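Local coordinates for Ent-copalyl diphosphate synthase (Streptomyces platensis, PDB 5BP8), which is probably a terpene cyclase-like protein related to squalene-hopene cyclase, built mainly of alpha helices, at residues 378-381 with 382-386; 311-314 with 315-319; 501-504 with 505-509. All coordinates share one frame; numbering follows the deposited sequence.

All three contacts are local, each formed by side chains and backbone groups a turn apart. Contacts 1 and 2 lie inside helices 370-386 and 307-319, whereas contact 3 is the start of helix 504-518. Contact 2 is buried and almost wholly apolar; contact 3, also buried, is nearest to the centre of the chain; contact 1 is partly buried, with polar residues on its outer side. Contacts 1 and 2 both touch helix 349-365 although their nearest atoms remain about 8 Å apart, and contacts 2 and 3 both touch helix 260-274. Uninterrupted helical hydrogen bonding in the first two contrasts with a proline-led first turn in the third.

Contact 1 of 3, residues 378-381 with 382-386; sequences RMIS and DWLLD
The backbone oxygen of Ile-380 accepts a hydrogen bond from Leu-384 N at 2.8 Å. The bond is nearly straight at the hydrogen (N-H...O 170°). The Leu-384 side chain folds back over the same carbonyl, bringing its CG to 3.5 Å from Ile-380 O. Beyond the carbonyl the two aliphatic chains run side by side in the same direction, and Ile-380 CG2 meets Leu-384 CD1 at 3.9 Å. That branch of Ile-380 is anti to its own nitrogen, which carries it along the helix toward Leu-384. Branched aliphatic residues suit this buried face: Ile-380 also packs on Ile-355 and Leu-356 of helix 349-365, and Leu-384 on Cys-409 and Leu-413 of helix 402-416.

One residue further on, Ser-381 O receives Leu-385 N at 3.1 Å. Leu-385 CG approaches this oxygen just as closely, also at 3.1 Å, so the packing here is snug. Ser-381 can be buried because its OG, turned beside its own nitrogen (chi1 -68°), is hydrogen-bonded to Ile-377 O. Trp-383 N bonds at 3.1 Å to the backbone O of Met-379, which is a selenomethionine, while the indole leads away to meet the ring of Tyr-337. Asp-382 N completes the series on Arg-378 O, and the polar ends of Arg-378 and Asp-382 lie at the surface. The chemistry is thus amphipathic: backbone amides are satisfied within the helix, aliphatic groups seal its inner face, and polar groups remain on the exposed side.

Contact 2 of 3, residues 311-314 with 315-319; sequences AAVL and FALAQ
Val-313 and Leu-317, one turn apart, form the tight side of this contact. Their side chains point the same way, and Val-313 CG1 meets Leu-317 CD1 at 3.9 Å. Leu-317 CG, placed beside its backbone nitrogen (chi1 -75°), also leans over Val-313 O at 3.4 Å. That oxygen takes the Leu-317 N hydrogen bond at 2.9 Å. Ala-311, Ala-312 and Ala-316 keep the neighbouring surfaces slim enough for close helix packing; Ala-316 CB rests 3.3 Å from Ala-312 O.

On the partly exposed side the contact with 311-314 is looser. Phe-315 extends with CG anti to its nitrogen (chi1 -173°), and its ring leads away from the preceding turn to meet His-361 edge-to-face. Within 315-319, one turn on, Gln-319 NE2 lies 3.3 Å above the Phe-315 ring plane, over its centre, so the amide nitrogen sits on one aromatic face. Its weak hydrogen bond to Asn-269 OD1 gives the amide a polar partner at this end.

Helix 307-319 is thereby wedged among three others: Val-313 and Leu-317 lie on helix 282-291, Ala-312 and Ala-316 face helix 260-274, and Ala-311, Phe-315 and Ala-318 touch helix 349-365.

Contact 3 of 3, residues 501-504 with 505-509; sequences YAPV and TVIRA
Ile-507 reaches back from the first turn of its helix over the residues that lead into it. Its CB stands 3.6 Å from Val-504 O. The next atom, CG1, is turned beside the backbone nitrogen (chi1 -64°) and lies 3.4 Å from Pro-503 O. At the tip, CD1 is 3.8 Å from Pro-503 O and passes alongside the proline ring, 4.2 Å from Pro-503 CD. It also reaches Ala-502 CB, a light contact at 4.4 Å. The CG1-CD1 branch of isoleucine is long enough for this span, beta branching limits its rotation, and the small methyl of Ala-502 gives it an apolar landing.

The backbone of the same residue closes the turn: Ile-507 N donates to Pro-503 O at 3.0 Å. Arg-508 N continues the i to i+4 bonding by donating to Val-504 O at 2.9 Å, while its charged side chain is exposed. On another side, the proline ring crosses Val-506 obliquely, with Pro-503 CB and Val-506 CB 3.9 Å apart. Proline fits here because it has no N-H to offer, and none of the helical bonds requires one from it.

Thr-505 and Pro-503 also touch helix 260-274. With Pro-503 at the N-cap, the meeting of Ala-502 before it and Ile-507 after it has the spacing of a hydrophobic staple, here a loose one, at the start of helix 504-518.

Contact 1 of 3, residues 378-381 with 382-386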
# COMPACT_ATOMS: atom_id res chain seq x y z
N ARG A 378 -22.59 1.44 17.02
CA ARG A 378 -22.37 2.47 18.04
C ARG A 378 -21.11 2.22 18.87
O ARG A 378 -20.47 3.16 19.33
CB ARG A 378 -23.65 2.67 18.86
CG ARG A 378 -24.68 3.54 18.12
CD ARG A 378 -26.12 3.01 18.23
NE ARG A 378 -26.22 2.16 19.41
CZ ARG A 378 -27.07 1.16 19.61
NH1 ARG A 378 -28.03 0.86 18.72
NH2 ARG A 378 -26.93 0.46 20.72
N MSE A 379 -20.70 0.97 19.03
CA MSE A 379 -19.42 0.69 19.67
C MSE A 379 -18.16 1.01 18.86
O MSE A 379 -17.08 1.26 19.45
CB MSE A 379 -19.36 -0.79 19.80
CG MSE A 379 -18.17 -1.30 20.61
SE MSE A 379 -18.25 -3.02 19.78
CE MSE A 379 -17.18 -4.40 20.61
N ILE A 380 -18.27 0.92 17.54
CA ILE A 380 -17.19 1.37 16.63
C ILE A 380 -17.12 2.89 16.72
O ILE A 380 -16.04 3.49 16.79
CB ILE A 380 -17.45 0.98 15.17
CG1 ILE A 380 -17.39 -0.53 14.98
CG2 ILE A 380 -16.42 1.67 14.26
CD1 ILE A 380 -17.83 -0.93 13.59
N SER A 381 -18.29 3.53 16.72
CA SER A 381 -18.39 4.95 17.04
C SER A 381 -17.65 5.32 18.32
O SER A 381 -16.79 6.20 18.28
CB SER A 381 -19.85 5.39 17.13
OG SER A 381 -20.44 5.34 15.86
N ASP A 382 -17.98 4.66 19.44
CA ASP A 382 -17.23 4.83 20.70
C ASP A 382 -15.74 4.88 20.38
O ASP A 382 -15.07 5.87 20.63
CB ASP A 382 -17.41 3.64 21.67
CG ASP A 382 -16.54 3.78 22.95
OD1 ASP A 382 -16.57 4.87 23.60
OD2 ASP A 382 -15.80 2.83 23.29
N TRP A 383 -15.27 3.77 19.81
CA TRP A 383 -13.86 3.50 19.66
C TRP A 383 -13.15 4.52 18.76
O TRP A 383 -12.06 4.97 19.11
CB TRP A 383 -13.69 2.08 19.10
CG TRP A 383 -12.31 1.61 19.09
CD1 TRP A 383 -11.62 1.04 20.12
CD2 TRP A 383 -11.42 1.65 17.98
NE1 TRP A 383 -10.36 0.72 19.71
CE2 TRP A 383 -10.20 1.10 18.40
CE3 TRP A 383 -11.54 2.12 16.67
CZ2 TRP A 383 -9.10 0.98 17.55
CZ3 TRP A 383 -10.44 2.00 15.82
CH2 TRP A 383 -9.24 1.45 16.27
N LEU A 384 -13.75 4.87 17.63
CA LEU A 384 -13.15 5.87 16.73
C LEU A 384 -13.02 7.21 17.42
O LEU A 384 -11.99 7.87 17.35
CB LEU A 384 -13.94 6.05 15.45
CG LEU A 384 -13.87 4.88 14.46
CD1 LEU A 384 -14.88 5.10 13.36
CD2 LEU A 384 -12.46 4.79 13.89
N LEU A 385 -14.08 7.61 18.10
CA LEU A 385 -14.03 8.82 18.91
C LEU A 385 -12.94 8.79 19.98
O LEU A 385 -12.21 9.78 20.14
CB LEU A 385 -15.41 9.07 19.54
CG LEU A 385 -16.47 9.32 18.47
CD1 LEU A 385 -17.92 9.27 19.03
CD2 LEU A 385 -16.19 10.66 17.81
N ASP A 386 -12.78 7.67 20.67
CA ASP A 386 -11.80 7.57 21.73
C ASP A 386 -10.35 7.54 21.19
O ASP A 386 -9.42 7.87 21.91
CB ASP A 386 -12.07 6.31 22.56
CG ASP A 386 -13.45 6.31 23.21
OD1 ASP A 386 -13.84 5.24 23.74
OD2 ASP A 386 -14.17 7.34 23.18

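Contact 2 of 3, residues 311-314 with 315-319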
# COMPACT_ATOMS: atom_id res chain seq x y z
N ALA A 311 -15.24 -4.75 4.14
CA ALA A 311 -16.16 -3.64 4.45
C ALA A 311 -16.28 -2.69 3.26
O ALA A 311 -17.37 -2.32 2.87
CB ALA A 311 -15.71 -2.89 5.69
N ALA A 312 -15.15 -2.34 2.63
CA ALA A 312 -15.19 -1.45 1.47
C ALA A 312 -15.99 -2.06 0.33
O ALA A 312 -16.69 -1.36 -0.39
CB ALA A 312 -13.78 -1.13 0.98
N VAL A 313 -15.81 -3.36 0.11
CA VAL A 313 -16.47 -4.05 -0.97
C VAL A 313 -17.98 -4.16 -0.72
O VAL A 313 -18.77 -3.90 -1.63
CB VAL A 313 -15.82 -5.41 -1.25
CG1 VAL A 313 -16.72 -6.29 -2.10
CG2 VAL A 313 -14.49 -5.23 -1.93
N LEU A 314 -18.36 -4.48 0.51
CA LEU A 314 -19.78 -4.54 0.89
C LEU A 314 -20.45 -3.18 0.71
O LEU A 314 -21.54 -3.09 0.15
CB LEU A 314 -19.95 -5.01 2.32
CG LEU A 314 -19.70 -6.50 2.55
CD1 LEU A 314 -19.45 -6.80 4.02
CD2 LEU A 314 -20.91 -7.30 2.04
N PHE A 315 -19.77 -2.13 1.15
CA PHE A 315 -20.24 -0.76 1.02
C PHE A 315 -20.36 -0.37 -0.45
O PHE A 315 -21.37 0.19 -0.88
CB PHE A 315 -19.28 0.18 1.81
CG PHE A 315 -19.71 1.63 1.92
CD1 PHE A 315 -21.02 2.00 2.20
CD2 PHE A 315 -18.74 2.65 1.83
CE1 PHE A 315 -21.36 3.35 2.31
CE2 PHE A 315 -19.07 3.98 1.96
CZ PHE A 315 -20.38 4.34 2.21
N ALA A 316 -19.35 -0.70 -1.24
CA ALA A 316 -19.38 -0.38 -2.66
C ALA A 316 -20.54 -1.07 -3.39
O ALA A 316 -21.24 -0.42 -4.18
CB ALA A 316 -18.06 -0.79 -3.31
N LEU A 317 -20.71 -2.36 -3.12
CA LEU A 317 -21.78 -3.12 -3.73
C LEU A 317 -23.13 -2.55 -3.34
O LEU A 317 -23.98 -2.29 -4.23
CB LEU A 317 -21.68 -4.61 -3.39
CG LEU A 317 -20.58 -5.39 -4.11
CD1 LEU A 317 -20.36 -6.72 -3.43
CD2 LEU A 317 -20.88 -5.56 -5.60
N ALA A 318 -23.32 -2.30 -2.05
CA ALA A 318 -24.61 -1.81 -1.55
C ALA A 318 -24.96 -0.42 -2.05
O ALA A 318 -26.13 -0.13 -2.32
CB ALA A 318 -24.64 -1.88 -0.03
N GLN A 319 -23.96 0.44 -2.20
CA GLN A 319 -24.21 1.75 -2.77
C GLN A 319 -24.58 1.72 -4.25
O GLN A 319 -25.08 2.71 -4.78
CB GLN A 319 -23.01 2.69 -2.58
CG GLN A 319 -22.77 3.05 -1.15
CD GLN A 319 -21.77 4.17 -0.99
OE1 GLN A 319 -22.15 5.31 -0.75
NE2 GLN A 319 -20.47 3.85 -1.13

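Contact 3 of 3, residues 501-504 with 505-509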
# COMPACT_ATOMS: atom_id res chain seq x y z
N TYR A 501 3.68 2.29 -1.41
CA TYR A 501 3.22 2.19 -2.78
C TYR A 501 2.11 3.14 -3.12
O TYR A 501 1.40 3.62 -2.22
CB TYR A 501 2.78 0.75 -3.09
CG TYR A 501 1.50 0.27 -2.46
CD1 TYR A 501 1.49 -0.37 -1.21
CD2 TYR A 501 0.28 0.41 -3.13
CE1 TYR A 501 0.31 -0.80 -0.64
CE2 TYR A 501 -0.90 -0.04 -2.56
CZ TYR A 501 -0.88 -0.66 -1.34
OH TYR A 501 -2.08 -1.11 -0.79
N ALA A 502 1.99 3.41 -4.42
CA ALA A 502 0.98 4.32 -4.96
C ALA A 502 -0.04 3.57 -5.82
O ALA A 502 0.28 3.12 -6.95
CB ALA A 502 1.62 5.42 -5.80
N PRO A 503 -1.26 3.44 -5.29
CA PRO A 503 -2.36 2.91 -6.11
C PRO A 503 -2.95 4.05 -6.95
O PRO A 503 -3.83 4.82 -6.49
CB PRO A 503 -3.31 2.37 -5.08
CG PRO A 503 -3.19 3.35 -3.93
CD PRO A 503 -1.73 3.81 -3.95
N VAL A 504 -2.42 4.17 -8.16
CA VAL A 504 -2.58 5.38 -8.96
C VAL A 504 -4.05 5.63 -9.33
O VAL A 504 -4.52 6.76 -9.29
CB VAL A 504 -1.69 5.31 -10.23
CG1 VAL A 504 -2.01 6.44 -11.20
CG2 VAL A 504 -0.20 5.28 -9.85
N THR A 505 -4.78 4.58 -9.66
CA THR A 505 -6.17 4.76 -10.11
C THR A 505 -7.03 5.13 -8.91
O THR A 505 -7.93 5.98 -9.00
CB THR A 505 -6.67 3.49 -10.78
OG1 THR A 505 -5.81 3.18 -11.89
CG2 THR A 505 -8.11 3.66 -11.26
N VAL A 506 -6.71 4.53 -7.77
CA VAL A 506 -7.32 4.93 -6.49
C VAL A 506 -7.15 6.43 -6.23
O VAL A 506 -8.10 7.13 -5.84
CB VAL A 506 -6.80 4.04 -5.34
CG1 VAL A 506 -7.19 4.61 -3.98
CG2 VAL A 506 -7.35 2.63 -5.46
N ILE A 507 -5.95 6.93 -6.43
CA ILE A 507 -5.69 8.34 -6.21
C ILE A 507 -6.46 9.21 -7.23
O ILE A 507 -7.04 10.22 -6.85
CB ILE A 507 -4.18 8.62 -6.24
CG1 ILE A 507 -3.48 7.89 -5.09
CG2 ILE A 507 -3.90 10.12 -6.13
CD1 ILE A 507 -1.95 7.85 -5.25
N ARG A 508 -6.47 8.80 -8.49
CA ARG A 508 -7.19 9.52 -9.53
C ARG A 508 -8.67 9.62 -9.17
O ARG A 508 -9.31 10.66 -9.40
CB ARG A 508 -7.00 8.88 -10.91
CG ARG A 508 -5.56 9.00 -11.42
CD ARG A 508 -5.35 8.48 -12.83
NE ARG A 508 -5.71 9.51 -13.80
CZ ARG A 508 -5.23 9.61 -15.05
NH1 ARG A 508 -4.32 8.76 -15.54
NH2 ARG A 508 -5.67 10.61 -15.81
N ALA A 509 -9.22 8.55 -8.58
CA ALA A 509 -10.64 8.56 -8.21
C ALA A 509 -10.90 9.51 -7.05
O ALA A 509 -11.91 10.21 -7.02
CB ALA A 509 -11.13 7.15 -7.89